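Local coordinates for protein translation initiation factor eIF2B subunit gamma (Schizosaccharomyces pombe, PDB 5B04) that forms part of the eIF2B complex, which catalyses exchange of GDP for GTP on the gamma subunit of the initiation factor eIF2, at residues 58-64 with 95-100; 378-383 with 394-399; 428-434 with 442-448. The protein carries 3 engineered substitutions. All coordinates share one frame; numbering follows the deposited sequence.

Interaction 1. Residues 58-64 with 95-100; sequences DALPKAL and EAEAHI
His-99 on the first turn of helix 97-105 lies against the backbone of Asp-58 and Ala-59, in the nucleotidyl transferase-like domain, an alpha/beta fold of GT-A type. The loop 58-64, which follows strand 39-45, here covers the start of helix 97-105, whose N-cap residue is Ala-96. At the base of the side chain, His-99 CB lies 4.5 Å from Pro-61 CD. CG is set beside the backbone N and anti to the carbonyl carbon (chi1 -83°), which sends the ring out to the loop. ND1 of His-99 comes within 3.0 Å of Asp-58 O, but the angle is poor for a hydrogen bond, and CE1 meets the same carbonyl oxygen. On the other side of CG, CD2 lies near Ala-59 O, which sits over one face, displaced toward the rim. At the tip, NE2 reaches Ala-59 CA, and this carbon makes a CH-pi contact with the ring, 4.2 Å from its centroid and 23° off the normal. Around the base of the His-99 side chain the contact is apolar. Pro-61 packs its CB on Ala-96 CB at 3.7 Å and its CG on Ile-100 CG1. The 3-10 turn 62-64 then brings Ala-63 CB to Ile-100 CD1, while Ile-100 also touches Leu-90 and Cys-92 of strand 87-92. Farthest along, Leu-64 CD1 rests 3.7 Å from His-99 O.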
ATOM      1  N   ASP E  58      77.967  33.237  15.633  1.00101.22           N
ATOM      2  CA  ASP E  58      77.256  33.980  14.601  1.00118.52           C
ATOM      3  C   ASP E  58      77.232  33.178  13.306  1.00111.87           C
ATOM      4  O   ASP E  58      76.485  33.493  12.380  1.00102.30           O
ATOM      5  CB  ASP E  58      77.909  35.343  14.372  1.00122.48           C
ATOM      6  CG  ASP E  58      78.368  35.993  15.663  1.00128.83           C
ATOM      7  OD1 ASP E  58      77.529  36.610  16.352  1.00134.73           O
ATOM      8  OD2 ASP E  58      79.570  35.884  15.988  1.00122.58           O
ATOM      9  N   ALA E  59      78.062  32.143  13.249  1.00105.60           N
ATOM     10  CA  ALA E  59      78.090  31.242  12.106  1.00107.16           C
ATOM     11  C   ALA E  59      76.904  30.288  12.167  1.00114.11           C
ATOM     12  O   ALA E  59      76.343  29.907  11.139  1.00112.57           O
ATOM     13  CB  ALA E  59      79.399  30.468  12.065  1.00117.80           C
ATOM     14  N   LEU E  60      76.528  29.908  13.384  1.00107.76           N
ATOM     15  CA  LEU E  60      75.376  29.044  13.597  1.00 97.06           C
ATOM     16  C   LEU E  60      74.288  29.742  14.401  1.00100.37           C
ATOM     17  O   LEU E  60      74.333  29.759  15.631  1.00100.07           O
ATOM     18  CB  LEU E  60      75.789  27.754  14.310  1.00 85.22           C
ATOM     19  CG  LEU E  60      76.052  26.531  13.431  1.00 91.17           C
ATOM     20  CD1 LEU E  60      76.263  25.300  14.295  1.00104.27           C
ATOM     21  CD2 LEU E  60      74.907  26.315  12.454  1.00 87.65           C
ATOM     22  N   PRO E  61      73.304  30.327  13.704  1.00 96.94           N
ATOM     23  CA  PRO E  61      72.121  30.859  14.385  1.00 89.88           C
ATOM     24  C   PRO E  61      71.228  29.717  14.855  1.00 87.45           C
ATOM     25  O   PRO E  61      71.368  28.600  14.356  1.00 86.77           O
ATOM     26  CB  PRO E  61      71.438  31.695  13.302  1.00 94.69           C
ATOM     27  CG  PRO E  61      71.847  31.042  12.027  1.00 86.68           C
ATOM     28  CD  PRO E  61      73.249  30.543  12.247  1.00 87.00           C
ATOM     29  N   LYS E  62      70.333  29.992  15.798  1.00 85.41           N
ATOM     30  CA  LYS E  62      69.450  28.967  16.345  1.00 84.30           C
ATOM     31  C   LYS E  62      68.636  28.272  15.258  1.00 74.73           C
ATOM     32  O   LYS E  62      68.442  27.057  15.293  1.00 72.53           O
ATOM     33  CB  LYS E  62      68.508  29.577  17.385  1.00 88.58           C
ATOM     34  CG  LYS E  62      67.497  28.598  17.961  1.00 76.39           C
ATOM     35  CD  LYS E  62      66.517  29.298  18.886  1.00 86.70           C
ATOM     36  CE  LYS E  62      65.557  28.310  19.528  1.00 87.81           C
ATOM     37  NZ  LYS E  62      64.682  28.968  20.538  1.00 98.08           N
ATOM     38  N   ALA E  63      68.181  29.052  14.283  1.00 77.36           N
ATOM     39  CA  ALA E  63      67.281  28.555  13.248  1.00 78.66           C
ATOM     40  C   ALA E  63      67.943  27.568  12.288  1.00 78.22           C
ATOM     41  O   ALA E  63      67.253  26.847  11.569  1.00 74.53           O
ATOM     42  CB  ALA E  63      66.703  29.722  12.467  1.00 81.61           C
ATOM     43  N   LEU E  64      69.271  27.535  12.274  1.00 88.20           N
ATOM     44  CA  LEU E  64      69.986  26.697  11.315  1.00 85.25           C
ATOM     45  C   LEU E  64      70.609  25.453  11.944  1.00 79.10           C
ATOM     46  O   LEU E  64      71.289  24.687  11.260  1.00 65.82           O
ATOM     47  CB  LEU E  64      71.069  27.511  10.605  1.00 96.26           C
ATOM     48  CG  LEU E  64      70.579  28.384   9.447  1.00 90.85           C
ATOM     49  CD1 LEU E  64      71.724  29.189   8.854  1.00 91.58           C
ATOM     50  CD2 LEU E  64      69.915  27.526   8.380  1.00 83.59           C
ATOM     51  N   GLU E  95      72.237  39.511  13.504  1.00112.25           N
ATOM     52  CA  GLU E  95      73.324  38.555  13.620  1.00 99.05           C
ATOM     53  C   GLU E  95      72.903  37.276  12.914  1.00108.42           C
ATOM     54  O   GLU E  95      71.891  36.670  13.270  1.00124.10           O
ATOM     55  CB  GLU E  95      73.669  38.286  15.088  1.00 90.09           C
ATOM     56  CG  GLU E  95      74.088  39.523  15.881  1.00109.66           C
ATOM     57  CD  GLU E  95      72.915  40.393  16.305  1.00114.34           C
ATOM     58  OE1 GLU E  95      73.141  41.377  17.042  1.00124.32           O
ATOM     59  OE2 GLU E  95      71.768  40.096  15.907  1.00112.37           O
ATOM     60  N   ALA E  96      73.674  36.894  11.899  1.00 97.78           N
ATOM     61  CA  ALA E  96      73.360  35.750  11.046  1.00115.10           C
ATOM     62  C   ALA E  96      72.014  35.917  10.338  1.00112.97           C
ATOM     63  O   ALA E  96      71.292  34.943  10.124  1.00 85.80           O
ATOM     64  CB  ALA E  96      73.382  34.455  11.854  1.00110.68           C
ATOM     65  N   GLU E  97      71.679  37.154   9.983  1.00113.24           N
ATOM     66  CA  GLU E  97      70.536  37.407   9.112  1.00 94.77           C
ATOM     67  C   GLU E  97      70.897  36.974   7.700  1.00 93.29           C
ATOM     68  O   GLU E  97      70.085  36.385   6.986  1.00 86.80           O
ATOM     69  CB  GLU E  97      70.135  38.884   9.126  1.00100.03           C
ATOM     70  CG  GLU E  97      69.119  39.255   8.051  1.00113.24           C
ATOM     71  CD  GLU E  97      68.924  40.753   7.912  1.00114.79           C
ATOM     72  OE1 GLU E  97      69.633  41.515   8.602  1.00121.90           O
ATOM     73  OE2 GLU E  97      68.063  41.167   7.107  1.00100.91           O
ATOM     74  N   ALA E  98      72.132  37.270   7.311  1.00101.07           N
ATOM     75  CA  ALA E  98      72.638  36.900   5.996  1.00104.60           C
ATOM     76  C   ALA E  98      72.926  35.405   5.924  1.00 96.60           C
ATOM     77  O   ALA E  98      72.942  34.823   4.842  1.00 83.89           O
ATOM     78  CB  ALA E  98      73.888  37.699   5.665  1.00 94.61           C
ATOM     79  N   HIS E  99      73.157  34.789   7.081  1.00100.58           N
ATOM     80  CA  HIS E  99      73.376  33.348   7.145  1.00104.52           C
ATOM     81  C   HIS E  99      72.085  32.596   6.848  1.00103.92           C
ATOM     82  O   HIS E  99      72.083  31.621   6.094  1.00 91.93           O
ATOM     83  CB  HIS E  99      73.921  32.939   8.514  1.00 89.97           C
ATOM     84  CG  HIS E  99      75.402  33.108   8.647  1.00 97.67           C
ATOM     85  ND1 HIS E  99      75.974  34.082   9.438  1.00100.44           N
ATOM     86  CD2 HIS E  99      76.430  32.427   8.088  1.00101.26           C
ATOM     87  CE1 HIS E  99      77.289  33.992   9.360  1.00118.91           C
ATOM     88  NE2 HIS E  99      77.593  32.997   8.547  1.00126.38           N
ATOM     89  N   ILE E 100      70.992  33.052   7.450  1.00 99.07           N
ATOM     90  CA  ILE E 100      69.675  32.496   7.169  1.00 85.37           C
ATOM     91  C   ILE E 100      69.338  32.701   5.695  1.00 92.67           C
ATOM     92  O   ILE E 100      68.866  31.785   5.022  1.00 90.40           O
ATOM     93  CB  ILE E 100      68.587  33.139   8.047  1.00 83.04           C
ATOM     94  CG1 ILE E 100      68.850  32.840   9.523  1.00 76.80           C
ATOM     95  CG2 ILE E 100      67.214  32.636   7.644  1.00 74.20           C
ATOM     96  CD1 ILE E 100      67.811  33.416  10.457  1.00 59.48           C
TER

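Interaction 2. Residues 378-383 with 394-399; sequences IIGKNC and SILMDN
Ile-378 and Ile-379 pair in parallel with Ile-395 and Leu-396, residue against residue. Three backbone hydrogen bonds join the segments. Ile-378 N donates to Ser-394 O at 3.1 Å; the donor lies in the plane of the Ser-394 carbonyl, with an N-H...O angle of 144°. Leu-396 N returns a bond to Ile-378 O, and past the strands Asn-399 N donates to Lys-381 O; both are modelled so short that their lengths are doubtful. CA-H...O contacts fill in between them, such as Ile-395 CA to Ile-378 O at 3.3 Å. Apolar packing occupies both faces. The side chains of Ile-379 and Leu-396 run along one another on the same face, Ile-379 CG1 meeting Leu-396 CD1 at 3.8 Å; Ile-385 touches both. Turning CG1 beside the backbone N (chi1 -54°) lets CG1, CG2 and CD1 of Ile-379 all line that one leucine methyl. With an alanine in place of Ile-379, Leu-396 CD1 would probably lose the CG1 and CD1 atoms beside it, opening a gap between the two side chains, though Ile-385 would still touch the leucine. On the other face the CG2 methyls of Ile-378 and Ile-395 are 4.3 Å apart, and both residues pack on Ile-336 of helix 332-338. Beyond the strands, Asn-382 OD1 faces CB of Asn-399, the amide planes 64° apart. Both asparagines have positive phi and psi, as is common at the corners of a left-handed parallel beta-helix, the fold of the LbH domain, to whose successive coils these segments belong.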
ATOM      1  N   ILE E 378      73.755  10.898  14.615  1.00 79.71           N
ATOM      2  CA  ILE E 378      73.547  11.729  13.434  1.00 82.81           C
ATOM      3  C   ILE E 378      74.800  12.548  13.133  1.00 85.22           C
ATOM      4  O   ILE E 378      75.288  13.288  13.989  1.00 90.28           O
ATOM      5  CB  ILE E 378      72.334  12.672  13.602  1.00 83.74           C
ATOM      6  CG1 ILE E 378      71.019  11.905  13.427  1.00 72.94           C
ATOM      7  CG2 ILE E 378      72.393  13.808  12.593  1.00 87.07           C
ATOM      8  CD1 ILE E 378      70.618  11.044  14.612  1.00 75.86           C
ATOM      9  N   ILE E 379      75.320  12.407  11.918  1.00 85.48           N
ATOM     10  CA  ILE E 379      76.547  13.091  11.523  1.00 90.91           C
ATOM     11  C   ILE E 379      76.296  14.088  10.393  1.00 94.16           C
ATOM     12  O   ILE E 379      75.652  13.763   9.395  1.00 79.75           O
ATOM     13  CB  ILE E 379      77.629  12.087  11.083  1.00 91.62           C
ATOM     14  CG1 ILE E 379      77.852  11.038  12.174  1.00 88.57           C
ATOM     15  CG2 ILE E 379      78.930  12.806  10.754  1.00 87.93           C
ATOM     16  CD1 ILE E 379      78.990  10.084  11.887  1.00 83.97           C
ATOM     17  N   GLY E 380      76.818  15.302  10.558  1.00 98.91           N
ATOM     18  CA  GLY E 380      76.605  16.373   9.601  1.00102.01           C
ATOM     19  C   GLY E 380      77.332  16.208   8.279  1.00102.47           C
ATOM     20  O   GLY E 380      77.685  15.098   7.882  1.00103.56           O
ATOM     21  N   LYS E 381      77.562  17.329   7.602  1.00105.74           N
ATOM     22  CA  LYS E 381      78.095  17.317   6.245  1.00109.88           C
ATOM     23  C   LYS E 381      79.612  17.516   6.211  1.00114.32           C
ATOM     24  O   LYS E 381      80.168  18.244   7.033  1.00115.88           O
ATOM     25  CB  LYS E 381      77.397  18.393   5.408  1.00115.32           C
ATOM     26  CG  LYS E 381      77.074  17.963   3.986  1.00122.22           C
ATOM     27  CD  LYS E 381      76.042  18.863   3.323  1.00113.20           C
ATOM     28  CE  LYS E 381      76.120  20.294   3.830  1.00109.63           C
ATOM     29  NZ  LYS E 381      74.929  21.083   3.412  1.00118.14           N
ATOM     30  N   ASN E 382      80.251  16.877   5.231  1.00126.05           N
ATOM     31  CA  ASN E 382      81.711  16.823   5.058  1.00128.85           C
ATOM     32  C   ASN E 382      82.532  16.839   6.355  1.00126.22           C
ATOM     33  O   ASN E 382      83.352  17.727   6.587  1.00115.19           O
ATOM     34  CB  ASN E 382      82.178  17.945   4.110  1.00119.03           C
ATOM     35  CG  ASN E 382      81.904  19.341   4.643  1.00133.10           C
ATOM     36  OD1 ASN E 382      82.818  20.024   5.104  1.00133.67           O
ATOM     37  ND2 ASN E 382      80.656  19.783   4.551  1.00136.45           N
ATOM     38  N   CYS E 383      82.313  15.822   7.183  1.00119.29           N
ATOM     39  CA  CYS E 383      83.062  15.642   8.422  1.00118.46           C
ATOM     40  C   CYS E 383      84.191  14.631   8.242  1.00116.43           C
ATOM     41  O   CYS E 383      84.219  13.887   7.262  1.00109.92           O
ATOM     42  CB  CYS E 383      82.129  15.189   9.547  1.00116.97           C
ATOM     43  SG  CYS E 383      80.914  16.420  10.052  1.00106.57           S
ATOM     44  N   SER E 394      75.170  10.163  19.778  1.00 72.40           N
ATOM     45  CA  SER E 394      75.680  11.513  19.600  1.00 63.03           C
ATOM     46  C   SER E 394      75.122  12.192  18.358  1.00 74.68           C
ATOM     47  O   SER E 394      74.534  11.549  17.492  1.00 74.51           O
ATOM     48  CB  SER E 394      77.207  11.497  19.540  1.00 74.92           C
ATOM     49  OG  SER E 394      77.757  11.126  20.791  1.00 88.18           O
ATOM     50  N   ILE E 395      75.286  13.494  18.280  1.00 78.07           N
ATOM     51  CA  ILE E 395      74.907  14.216  17.098  1.00 77.31           C
ATOM     52  C   ILE E 395      76.064  15.051  16.619  1.00 77.04           C
ATOM     53  O   ILE E 395      76.646  15.791  17.380  1.00 71.11           O
ATOM     54  CB  ILE E 395      73.748  15.142  17.400  1.00 77.47           C
ATOM     55  CG1 ILE E 395      72.545  14.338  17.825  1.00 75.35           C
ATOM     56  CG2 ILE E 395      73.386  15.935  16.177  1.00 66.63           C
ATOM     57  CD1 ILE E 395      71.769  15.022  18.908  1.00 68.86           C
ATOM     58  N   LEU E 396      76.383  14.955  15.343  1.00 71.40           N
ATOM     59  CA  LEU E 396      77.470  15.733  14.805  1.00 79.18           C
ATOM     60  C   LEU E 396      77.017  16.618  13.685  1.00 86.71           C
ATOM     61  O   LEU E 396      76.449  16.165  12.717  1.00 77.77           O
ATOM     62  CB  LEU E 396      78.552  14.819  14.289  1.00 86.74           C
ATOM     63  CG  LEU E 396      79.148  13.862  15.296  1.00 82.67           C
ATOM     64  CD1 LEU E 396      80.136  12.986  14.574  1.00 71.78           C
ATOM     65  CD2 LEU E 396      79.841  14.656  16.378  1.00 75.98           C
ATOM     66  N   MET E 397      77.343  17.885  13.797  1.00 90.40           N
ATOM     67  CA  MET E 397      76.918  18.873  12.850  1.00 84.54           C
ATOM     68  C   MET E 397      77.849  18.887  11.666  1.00 94.66           C
ATOM     69  O   MET E 397      78.588  17.953  11.460  1.00103.32           O
ATOM     70  CB  MET E 397      76.892  20.222  13.511  1.00 80.71           C
ATOM     71  CG  MET E 397      76.316  20.163  14.896  1.00 66.07           C
ATOM     72  SD  MET E 397      75.079  21.435  15.049  1.00 85.56           S
ATOM     73  CE  MET E 397      75.217  21.847  16.767  1.00 67.68           C
ATOM     74  N   ASP E 398      77.743  19.909  10.838  1.00 99.56           N
ATOM     75  CA  ASP E 398      78.522  19.989   9.623  1.00101.36           C
ATOM     76  C   ASP E 398      80.004  20.148   9.849  1.00104.95           C
ATOM     77  O   ASP E 398      80.432  20.812  10.776  1.00105.40           O
ATOM     78  CB  ASP E 398      78.052  21.174   8.804  1.00106.72           C
ATOM     79  CG  ASP E 398      76.580  21.318   8.810  1.00 84.64           C
ATOM     80  OD1 ASP E 398      75.919  20.432   8.263  1.00 87.93           O
ATOM     81  OD2 ASP E 398      76.088  22.313   9.359  1.00 84.98           O
ATOM     82  N   ASN E 399      80.783  19.518   8.986  1.00113.22           N
ATOM     83  CA  ASN E 399      82.201  19.809   8.845  1.00122.43           C
ATOM     84  C   ASN E 399      83.006  19.847  10.128  1.00117.30           C
ATOM     85  O   ASN E 399      83.676  20.817  10.438  1.00104.16           O
ATOM     86  CB  ASN E 399      82.472  21.007   7.938  1.00118.79           C
ATOM     87  CG  ASN E 399      81.917  22.288   8.480  1.00113.47           C
ATOM     88  OD1 ASN E 399      81.955  22.535   9.674  1.00125.56           O
ATOM     89  ND2 ASN E 399      81.409  23.121   7.594  1.00 97.35           N
TER

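Interaction 3. Residues 428-434 with 442-448; sequences CEIGVDH and ARGERLV
Glu-429 and Gly-444 meet at the end of the left-handed beta-helix, where segment 442-448, in no regular strand, runs alongside the outermost short strand 429-430 in the same direction, much as a further coil would. Two weak backbone hydrogen bonds link the segments. Glu-429 N donates to Gly-444 O at 3.2 Å, and Gly-431 N to Arg-446 O at 3.4 Å with an N-H...O angle of 160°. Between them Glu-445 CA leans on Glu-429 O through a CA-H...O contact. The two glutamate side chains extend alongside each other, their carboxylate planes 77° apart, with OE1 of Glu-429 4.6 Å from OE2 of Glu-445; the like charges would probably weaken the pairing. Farther on, His-434 reaches back over the partner segment. Its CG is anti to the backbone N (chi1 166°), which carries the ring toward Arg-446, and Arg-446 CG approaches His-434 NE2. The fine placement of this ring is doubtful, because it is modelled too close to the Leu-447 backbone. On its other flank, strand 429-430 is bonded through Ile-430 to Ile-412 and Ala-414, at strand 412-413 of the preceding coil, and Ile-430 also packs on Leu-425 of strand 424-426. Both glutamates touch Pro-53, which lies in the loop after strand 39-45.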
ATOM      1  N   CYS E 428      78.438  15.248  26.732  1.00 87.54           N
ATOM      2  CA  CYS E 428      79.077  16.556  26.682  1.00 98.21           C
ATOM      3  C   CYS E 428      78.655  17.390  25.488  1.00 93.76           C
ATOM      4  O   CYS E 428      78.630  16.903  24.360  1.00 94.52           O
ATOM      5  CB  CYS E 428      80.590  16.400  26.650  1.00106.55           C
ATOM      6  SG  CYS E 428      81.274  15.978  28.194  1.00 99.39           S
ATOM      7  N   GLU E 429      78.342  18.656  25.741  1.00 96.97           N
ATOM      8  CA  GLU E 429      78.038  19.589  24.666  1.00 88.94           C
ATOM      9  C   GLU E 429      79.304  20.292  24.195  1.00 94.72           C
ATOM     10  O   GLU E 429      79.863  21.130  24.904  1.00 95.53           O
ATOM     11  CB  GLU E 429      77.001  20.623  25.111  1.00 89.10           C
ATOM     12  CG  GLU E 429      75.578  20.094  25.192  1.00 92.35           C
ATOM     13  CD  GLU E 429      75.285  19.397  26.504  1.00109.52           C
ATOM     14  OE1 GLU E 429      75.770  19.874  27.552  1.00106.83           O
ATOM     15  OE2 GLU E 429      74.566  18.375  26.488  1.00118.88           O
ATOM     16  N   ILE E 430      79.758  19.941  22.998  1.00100.47           N
ATOM     17  CA  ILE E 430      80.927  20.578  22.409  1.00 94.79           C
ATOM     18  C   ILE E 430      80.490  21.679  21.451  1.00102.58           C
ATOM     19  O   ILE E 430      80.084  21.408  20.320  1.00 93.72           O
ATOM     20  CB  ILE E 430      81.811  19.564  21.670  1.00 93.99           C
ATOM     21  CG1 ILE E 430      82.141  18.388  22.589  1.00101.52           C
ATOM     22  CG2 ILE E 430      83.082  20.230  21.170  1.00115.56           C
ATOM     23  CD1 ILE E 430      82.782  17.227  21.877  1.00114.60           C
ATOM     24  N   GLY E 431      80.580  22.921  21.919  1.00 96.38           N
ATOM     25  CA  GLY E 431      80.085  24.070  21.182  1.00 94.71           C
ATOM     26  C   GLY E 431      80.799  24.379  19.881  1.00 95.49           C
ATOM     27  O   GLY E 431      81.567  23.568  19.366  1.00 99.57           O
ATOM     28  N   VAL E 432      80.541  25.570  19.351  1.00102.13           N
ATOM     29  CA  VAL E 432      81.035  25.948  18.033  1.00111.15           C
ATOM     30  C   VAL E 432      82.473  26.454  18.058  1.00122.10           C
ATOM     31  O   VAL E 432      82.846  27.277  18.899  1.00126.59           O
ATOM     32  CB  VAL E 432      80.149  27.035  17.395  1.00107.55           C
ATOM     33  CG1 VAL E 432      80.557  27.270  15.948  1.00 97.98           C
ATOM     34  CG2 VAL E 432      78.684  26.638  17.476  1.00120.80           C
ATOM     35  N   ASP E 433      83.271  25.932  17.132  1.00111.81           N
ATOM     36  CA  ASP E 433      84.623  26.412  16.868  1.00111.36           C
ATOM     37  C   ASP E 433      85.601  26.226  18.033  1.00130.94           C
ATOM     38  O   ASP E 433      86.688  26.799  18.017  1.00126.91           O
ATOM     39  CB  ASP E 433      84.578  27.889  16.451  1.00110.08           C
ATOM     40  CG  ASP E 433      83.904  28.092  15.102  1.00110.07           C
ATOM     41  OD1 ASP E 433      84.077  27.228  14.218  1.00 94.18           O
ATOM     42  OD2 ASP E 433      83.195  29.107  14.929  1.00119.10           O
ATOM     43  N   HIS E 434      85.223  25.436  19.035  1.00132.40           N
ATOM     44  CA  HIS E 434      86.171  25.030  20.071  1.00123.47           C
ATOM     45  C   HIS E 434      86.586  23.629  19.933  1.00125.39           C
ATOM     46  O   HIS E 434      85.752  22.788  19.612  1.00119.68           O
ATOM     47  CB  HIS E 434      85.658  25.226  21.475  1.00113.21           C
ATOM     48  CG  HIS E 434      86.483  24.506  22.504  1.00123.91           C
ATOM     49  ND1 HIS E 434      87.668  25.014  22.990  1.00133.09           N
ATOM     50  CD2 HIS E 434      86.332  23.290  23.084  1.00132.96           C
ATOM     51  CE1 HIS E 434      88.193  24.162  23.852  1.00136.28           C
ATOM     52  NE2 HIS E 434      87.405  23.106  23.924  1.00132.59           N
ATOM     53  N   ALA E 442      83.336  13.504  31.427  1.00103.21           N
ATOM     54  CA  ALA E 442      81.904  13.381  31.208  1.00112.35           C
ATOM     55  C   ALA E 442      81.329  14.777  31.437  1.00125.17           C
ATOM     56  O   ALA E 442      81.748  15.727  30.829  1.00134.82           O
ATOM     57  CB  ALA E 442      81.298  12.377  32.150  1.00 91.96           C
ATOM     58  N   ARG E 443      80.355  14.906  32.312  1.00122.00           N
ATOM     59  CA  ARG E 443      80.407  16.049  33.198  1.00138.10           C
ATOM     60  C   ARG E 443      80.371  17.484  32.599  1.00141.47           C
ATOM     61  O   ARG E 443      80.501  18.449  33.371  1.00151.41           O
ATOM     62  CB  ARG E 443      81.705  15.910  34.009  1.00127.53           C
ATOM     63  CG  ARG E 443      81.557  15.858  35.486  1.00133.35           C
ATOM     64  CD  ARG E 443      82.828  15.347  36.119  1.00141.67           C
ATOM     65  NE  ARG E 443      83.981  15.742  35.315  1.00139.75           N
ATOM     66  CZ  ARG E 443      85.133  15.086  35.274  1.00135.66           C
ATOM     67  NH1 ARG E 443      85.284  13.972  35.975  1.00143.54           N
ATOM     68  NH2 ARG E 443      86.123  15.543  34.519  1.00134.04           N
ATOM     69  N   GLY E 444      80.207  17.679  31.283  1.00109.74           N
ATOM     70  CA  GLY E 444      80.466  19.037  30.788  1.00104.99           C
ATOM     71  C   GLY E 444      80.253  19.614  29.386  1.00102.72           C
ATOM     72  O   GLY E 444      80.034  18.917  28.397  1.00 97.60           O
ATOM     73  N   GLU E 445      80.362  20.942  29.337  1.00101.04           N
ATOM     74  CA  GLU E 445      80.205  21.752  28.129  1.00103.78           C
ATOM     75  C   GLU E 445      81.508  22.470  27.769  1.00111.72           C
ATOM     76  O   GLU E 445      81.706  23.634  28.119  1.00114.31           O
ATOM     77  CB  GLU E 445      79.088  22.785  28.314  1.00101.66           C
ATOM     78  CG  GLU E 445      77.981  22.341  29.257  1.00113.07           C
ATOM     79  CD  GLU E 445      77.000  23.456  29.556  1.00108.82           C
ATOM     80  OE1 GLU E 445      77.001  24.458  28.810  1.00114.91           O
ATOM     81  OE2 GLU E 445      76.234  23.335  30.534  1.00107.99           O
ATOM     82  N   ARG E 446      82.394  21.765  27.075  1.00108.77           N
ATOM     83  CA  ARG E 446      83.662  22.325  26.618  1.00114.69           C
ATOM     84  C   ARG E 446      83.455  23.388  25.540  1.00114.28           C
ATOM     85  O   ARG E 446      82.721  23.141  24.587  1.00110.39           O
ATOM     86  CB  ARG E 446      84.546  21.207  26.056  1.00119.86           C
ATOM     87  CG  ARG E 446      86.010  21.255  26.450  1.00146.46           C
ATOM     88  CD  ARG E 446      86.220  20.778  27.876  1.00150.28           C
ATOM     89  NE  ARG E 446      87.639  20.617  28.182  1.00140.02           N
ATOM     90  CZ  ARG E 446      88.107  20.030  29.278  1.00109.47           C
ATOM     91  NH1 ARG E 446      87.270  19.555  30.188  1.00 88.18           N
ATOM     92  NH2 ARG E 446      89.415  19.926  29.468  1.00114.22           N
ATOM     93  N   LEU E 447      84.083  24.560  25.674  1.00117.38           N
ATOM     94  CA  LEU E 447      84.231  25.454  24.517  1.00122.58           C
ATOM     95  C   LEU E 447      85.359  26.502  24.651  1.00122.76           C
ATOM     96  O   LEU E 447      86.055  26.552  25.663  1.00129.45           O
ATOM     97  CB  LEU E 447      82.901  26.130  24.167  1.00126.57           C
ATOM     98  CG  LEU E 447      81.989  26.839  25.154  1.00134.18           C
ATOM     99  CD1 LEU E 447      82.573  28.170  25.595  1.00129.55           C
ATOM    100  CD2 LEU E 447      80.656  27.033  24.460  1.00140.32           C
ATOM    101  N   VAL E 448      85.521  27.321  23.608  1.00124.44           N
ATOM    102  CA  VAL E 448      86.773  28.032  23.309  1.00124.43           C
ATOM    103  C   VAL E 448      87.375  28.818  24.487  1.00137.97           C
ATOM    104  O   VAL E 448      88.489  28.512  24.909  1.00141.88           O
ATOM    105  CB  VAL E 448      86.565  28.960  22.053  1.00105.47           C
ATOM    106  CG1 VAL E 448      87.238  30.293  22.195  1.00111.18           C
ATOM    107  CG2 VAL E 448      87.093  28.286  20.795  1.00 93.34           C
TER

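Interaction 1 belongs to the nucleotidyl transferase-like domain, whereas interactions 2 and 3 lie at opposite ends of one four-stranded parallel sheet of the beta-helix, their centres about 15 Å apart. They do not touch each other, the nearest atoms being about 6 Å apart, and strand 412-413 stands between strands 395-396 and 429-430. Interaction 1 meets both through one residue: Leu-60 CD1 packs 4.1 Å from Met-397 SD and 4.2 Å from Val-432 CG2. The loop 58-64 thus has one side against helix 97-105 and a leucine methyl reaching the beta-helix, and Leu-60 provides some of the apolar contacts between the two domains.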